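PDB 4IGB: LPXTG cell wall surface protein from Streptococcus gordonii, which is a peptidoglycan-anchored surface protein whose N-terminal region, the part in this chain, probably serves in adhesion to host surfaces. Local coordinates for residues 10-15 against 215-220; 66-71 against 158-163. One frame throughout, in Å; residues are numbered along the deposited sequence.

Interaction 1: 10-15 against 215-220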
# COMPACT_ATOMS: atom_id res chain seq x y z
N GLU A 10 -13.33 2.84 -7.86
CA GLU A 10 -13.30 4.25 -8.18
C GLU A 10 -12.02 4.55 -8.96
O GLU A 10 -10.90 4.39 -8.44
CB GLU A 10 -13.31 5.02 -6.86
CG GLU A 10 -13.44 6.53 -6.95
CD GLU A 10 -13.47 7.15 -5.57
OE1 GLU A 10 -12.81 8.19 -5.36
OE2 GLU A 10 -14.14 6.58 -4.68
N GLU A 11 -12.17 4.97 -10.21
CA GLU A 11 -11.02 5.40 -10.99
C GLU A 11 -11.04 6.91 -11.24
O GLU A 11 -12.05 7.49 -11.67
CB GLU A 11 -10.92 4.64 -12.32
CG GLU A 11 -10.69 3.14 -12.14
CD GLU A 11 -10.75 2.38 -13.44
OE1 GLU A 11 -11.66 2.66 -14.24
OE2 GLU A 11 -9.91 1.50 -13.65
N ILE A 12 -9.91 7.53 -10.95
CA ILE A 12 -9.81 8.98 -11.03
C ILE A 12 -8.67 9.38 -11.95
O ILE A 12 -7.58 8.80 -11.91
CB ILE A 12 -9.62 9.59 -9.64
CG1 ILE A 12 -10.84 9.25 -8.76
CG2 ILE A 12 -9.40 11.11 -9.73
CD1 ILE A 12 -10.69 9.66 -7.32
N LYS A 13 -8.95 10.36 -12.81
CA LYS A 13 -7.89 11.02 -13.53
C LYS A 13 -8.07 12.53 -13.39
O LYS A 13 -9.05 13.08 -13.86
CB LYS A 13 -7.86 10.61 -15.00
CG LYS A 13 -6.81 11.38 -15.77
CD LYS A 13 -6.25 10.60 -16.93
CE LYS A 13 -7.29 10.35 -17.99
NZ LYS A 13 -6.67 10.45 -19.35
N ASN A 14 -7.11 13.17 -12.72
CA ASN A 14 -7.22 14.58 -12.37
C ASN A 14 -5.84 15.24 -12.29
O ASN A 14 -4.84 14.64 -12.71
CB ASN A 14 -7.99 14.76 -11.04
CG ASN A 14 -7.22 14.22 -9.85
OD1 ASN A 14 -6.03 13.97 -9.94
ND2 ASN A 14 -7.90 14.05 -8.72
N GLY A 15 -5.78 16.45 -11.76
CA GLY A 15 -4.55 17.24 -11.74
C GLY A 15 -3.61 16.92 -10.59
O GLY A 15 -2.51 17.50 -10.50
N VAL A 215 -9.05 -3.79 -5.87
CA VAL A 215 -8.60 -2.41 -5.76
C VAL A 215 -9.75 -1.48 -5.42
O VAL A 215 -10.84 -1.56 -6.00
CB VAL A 215 -7.93 -1.91 -7.06
CG1 VAL A 215 -7.54 -0.44 -6.94
CG2 VAL A 215 -6.72 -2.75 -7.39
N ASN A 216 -9.51 -0.58 -4.48
CA ASN A 216 -10.54 0.35 -4.03
C ASN A 216 -10.55 1.63 -4.87
O ASN A 216 -11.61 2.11 -5.28
CB ASN A 216 -10.30 0.69 -2.56
CG ASN A 216 -11.38 1.61 -2.00
OD1 ASN A 216 -11.22 2.84 -1.98
ND2 ASN A 216 -12.47 1.03 -1.57
N LEU A 217 -9.36 2.16 -5.14
CA LEU A 217 -9.20 3.44 -5.84
C LEU A 217 -7.95 3.43 -6.72
O LEU A 217 -6.86 2.99 -6.27
CB LEU A 217 -9.12 4.59 -4.83
CG LEU A 217 -9.21 6.06 -5.26
CD1 LEU A 217 -9.60 6.92 -4.07
CD2 LEU A 217 -7.93 6.56 -5.87
N ARG A 218 -8.09 3.89 -7.95
CA ARG A 218 -6.96 4.02 -8.87
C ARG A 218 -6.83 5.47 -9.37
O ARG A 218 -7.74 6.02 -10.01
CB ARG A 218 -7.11 3.05 -10.04
CG ARG A 218 -5.91 3.06 -11.02
CD ARG A 218 -6.36 3.35 -12.44
NE ARG A 218 -6.92 4.70 -12.58
CZ ARG A 218 -7.28 5.23 -13.74
NH1 ARG A 218 -7.77 6.47 -13.78
NH2 ARG A 218 -7.15 4.54 -14.87
N LEU A 219 -5.69 6.07 -9.07
CA LEU A 219 -5.46 7.47 -9.39
C LEU A 219 -4.47 7.63 -10.54
O LEU A 219 -3.34 7.11 -10.48
CB LEU A 219 -4.93 8.22 -8.17
CG LEU A 219 -4.51 9.68 -8.45
CD1 LEU A 219 -5.70 10.50 -8.91
CD2 LEU A 219 -3.81 10.31 -7.22
N MET A 220 -4.89 8.35 -11.57
CA MET A 220 -3.97 8.84 -12.60
C MET A 220 -3.93 10.37 -12.63
O MET A 220 -4.92 11.05 -12.34
CB MET A 220 -4.41 8.37 -13.99
CG MET A 220 -3.95 6.97 -14.38
SD MET A 220 -4.61 6.53 -16.00
CE MET A 220 -3.94 4.87 -16.16
O HOH W 1 -13.36 4.64 -2.35
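Arg218 and Ile12 show how a side chain can reinforce the very ladder it grows from. Strands 10-14 and 215-221 run parallel, Glu10 beside Leu217 through Lys13 beside Met220, and the amides of Glu10, Ile12 and Asn14 alternate with those of Arg218 and Met220. Met220 N bonds to Ile12 O at 2.7 Å. The same oxygen takes a second donor, Arg218 NH1, at 3.0 Å; this one stands above the carbonyl plane rather than on a lone pair, and the N-H...O angle is 149°. Bends at chi2 and chi3 (65°) fold the arginine back over its neighbour strand. Its guanidinium is sandwiched: Glu11 CB lies 3.7 Å from the plane on one face, offset toward the rim, and Met220 CG covers the centre of the other. Glu11 OE2 is 4.3 Å from Arg218 NH2 but well out of the guanidinium plane, a matter of charge alone. Gln228 bridges the two instead, bonding to both Glu11 OE2 and Arg218 NH2, while Tyr211 also holds the carboxylate.

On the other face of the sheet, Glu10 extends with CG trans to the backbone N (chi1 -173°) and lies side by side with Leu217, OE1 3.7 Å from Leu217 CD1. Its OE2 bonds directly to Ser326 and is joined through a water to Asn216 OD1, to which Arg258 NH1 also bonds. Farther along, Ile12 CG2 packs 3.8 Å from Leu219 CD1, which Asn14 OD1 also approaches as it bonds to Thr16 N.

The pairing adds an edge strand to a small mixed sheet next to a classic bulge, where Asn216 and Leu217 both face Arg258. Held by Ile12 O and Gln228 and covered on both faces, the guanidinium is probably fixed in rotation, its charge partly offset by Glu11.

Interaction 2: 66-71 against 158-163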
# COMPACT_ATOMS: atom_id res chain seq x y z
N ASN A 66 20.75 -9.44 -4.65
CA ASN A 66 20.31 -9.72 -6.01
C ASN A 66 19.79 -11.14 -6.12
O ASN A 66 20.33 -12.05 -5.51
CB ASN A 66 21.48 -9.51 -6.97
CG ASN A 66 21.04 -9.44 -8.41
OD1 ASN A 66 21.70 -9.98 -9.31
ND2 ASN A 66 19.90 -8.80 -8.65
N PHE A 67 18.73 -11.33 -6.91
CA PHE A 67 18.16 -12.67 -7.06
C PHE A 67 18.01 -13.07 -8.52
O PHE A 67 17.41 -12.34 -9.32
CB PHE A 67 16.80 -12.76 -6.36
CG PHE A 67 16.84 -12.45 -4.88
CD1 PHE A 67 16.78 -13.48 -3.94
CD2 PHE A 67 16.90 -11.14 -4.43
CE1 PHE A 67 16.79 -13.20 -2.58
CE2 PHE A 67 16.90 -10.85 -3.06
CZ PHE A 67 16.86 -11.89 -2.13
N THR A 68 18.55 -14.22 -8.87
CA THR A 68 18.46 -14.75 -10.24
C THR A 68 17.89 -16.18 -10.25
O THR A 68 17.88 -16.85 -9.22
CB THR A 68 19.83 -14.72 -10.96
OG1 THR A 68 20.69 -15.71 -10.37
CG2 THR A 68 20.48 -13.34 -10.80
N LEU A 69 17.42 -16.63 -11.41
CA LEU A 69 16.87 -17.96 -11.59
C LEU A 69 17.78 -18.82 -12.47
O LEU A 69 18.12 -18.43 -13.59
CB LEU A 69 15.47 -17.88 -12.22
CG LEU A 69 14.36 -17.30 -11.32
CD1 LEU A 69 13.16 -16.84 -12.15
CD2 LEU A 69 13.94 -18.32 -10.25
N LYS A 70 18.18 -19.98 -11.96
CA LYS A 70 18.93 -20.96 -12.73
C LYS A 70 18.03 -21.54 -13.81
O LYS A 70 17.01 -22.16 -13.51
CB LYS A 70 19.43 -22.10 -11.82
CG LYS A 70 20.35 -21.65 -10.70
CD LYS A 70 20.25 -22.55 -9.46
CE LYS A 70 20.99 -21.96 -8.27
NZ LYS A 70 21.18 -22.92 -7.15
N VAL A 71 18.39 -21.36 -15.07
CA VAL A 71 17.60 -21.93 -16.14
C VAL A 71 18.14 -23.29 -16.58
O VAL A 71 19.30 -23.62 -16.35
CB VAL A 71 17.53 -20.98 -17.34
CG1 VAL A 71 16.86 -19.67 -16.94
CG2 VAL A 71 18.93 -20.72 -17.86
N ASP A 158 29.23 -12.77 -13.09
CA ASP A 158 29.05 -12.31 -14.45
C ASP A 158 28.45 -13.46 -15.25
O ASP A 158 28.76 -13.64 -16.42
CB ASP A 158 30.39 -11.87 -15.04
CG ASP A 158 30.23 -11.01 -16.28
OD1 ASP A 158 29.13 -10.49 -16.50
OD2 ASP A 158 31.22 -10.85 -17.03
N TYR A 159 27.57 -14.23 -14.60
CA TYR A 159 26.96 -15.39 -15.25
C TYR A 159 25.50 -15.14 -15.63
O TYR A 159 24.80 -16.04 -16.10
CB TYR A 159 27.09 -16.64 -14.38
CG TYR A 159 26.73 -16.44 -12.93
CD1 TYR A 159 27.71 -16.24 -11.97
CD2 TYR A 159 25.40 -16.43 -12.53
CE1 TYR A 159 27.38 -16.05 -10.64
CE2 TYR A 159 25.05 -16.24 -11.21
CZ TYR A 159 26.04 -16.05 -10.26
OH TYR A 159 25.69 -15.87 -8.95
N ILE A 160 25.04 -13.92 -15.43
CA ILE A 160 23.65 -13.62 -15.70
C ILE A 160 23.42 -13.34 -17.18
O ILE A 160 24.08 -12.48 -17.77
CB ILE A 160 23.16 -12.43 -14.87
CG1 ILE A 160 23.58 -12.60 -13.41
CG2 ILE A 160 21.67 -12.31 -14.98
CD1 ILE A 160 23.20 -11.40 -12.53
N MET A 161 22.49 -14.07 -17.78
CA MET A 161 22.17 -13.89 -19.19
C MET A 161 21.58 -12.53 -19.50
O MET A 161 20.77 -11.99 -18.74
CB MET A 161 21.18 -14.96 -19.64
CG MET A 161 21.71 -16.36 -19.52
SD MET A 161 20.52 -17.54 -20.17
CE MET A 161 21.33 -19.04 -19.62
N ASN A 162 21.98 -11.99 -20.65
CA ASN A 162 21.41 -10.76 -21.18
C ASN A 162 20.47 -11.00 -22.35
O ASN A 162 20.87 -11.60 -23.35
CB ASN A 162 22.52 -9.84 -21.68
CG ASN A 162 23.20 -9.13 -20.57
OD1 ASN A 162 22.78 -8.04 -20.17
ND2 ASN A 162 24.26 -9.74 -20.04
N LYS A 163 19.25 -10.50 -22.25
CA LYS A 163 18.32 -10.55 -23.37
C LYS A 163 18.09 -11.97 -23.89
O LYS A 163 18.01 -12.19 -25.10
CB LYS A 163 18.82 -9.65 -24.49
CG LYS A 163 19.23 -8.26 -24.01
CD LYS A 163 19.81 -7.43 -25.15
CE LYS A 163 20.02 -5.99 -24.71
NZ LYS A 163 20.90 -5.93 -23.52
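Tyr159 opens the approach of loop 158-163 to strand 63-70, turning the edge of its ring toward Thr68, whose OG1 lies near the ring plane at 4.5 Å from CE2. The two hydroxyls do not bond each other; both turn to Asp43 OD2 on the adjoining strand 42-48, a shared acceptor that couples loop to sheet at second hand.

Next comes Ile160, which touches two strand residues. With CG1 trans to the carbonyl carbon (chi1 -48°) and the chain extended beyond it, CD1 faces the gap between two side chains of the same strand face. It meets Thr68 CG2 at 3.8 Å and Asn66 OD1, likewise at 3.8 Å, the asparagine coming from the opposite direction. Asn66 spends its ND2 on Glu132. Phe45 of strand 42-48 also touches Ile160, and Lys128 bonds to its backbone oxygen.

Met161 follows, its extended thioether chain crossing Val71 at a slant just past the end of the strand. Its terminal CE is 3.4 Å from Val71 CG2, tighter than ordinary van der Waals contact.

This is loop-on-sheet packing within the N-terminal domain. Its direct contacts are mostly van der Waals, with methyls meeting methyls and one amide oxygen, and the tyrosine edge near a hydroxyl. Asp43 links loop and strand by bonding to both Tyr159 OH and Thr68 OG1, while Glu132 bonds to the Asn66 amide.

Followed from the N terminus, the chain enters strand 10-14 first and leaves it open-ended until residues 215-220 return about two hundred positions later: interaction 1 closes that long loop. Within it, strand 63-70 is met again by the 158-163 loop, so interaction 2 closes a smaller loop wholly contained in the larger one; the two do not cross. They are separate in space as well, with centres about 37 Å and nearest atoms about 25 Å apart. Interaction 1 joins strands of the small mixed sheet, whereas interaction 2 lays a loop on the six-stranded antiparallel sheet, both within the N-terminal domain.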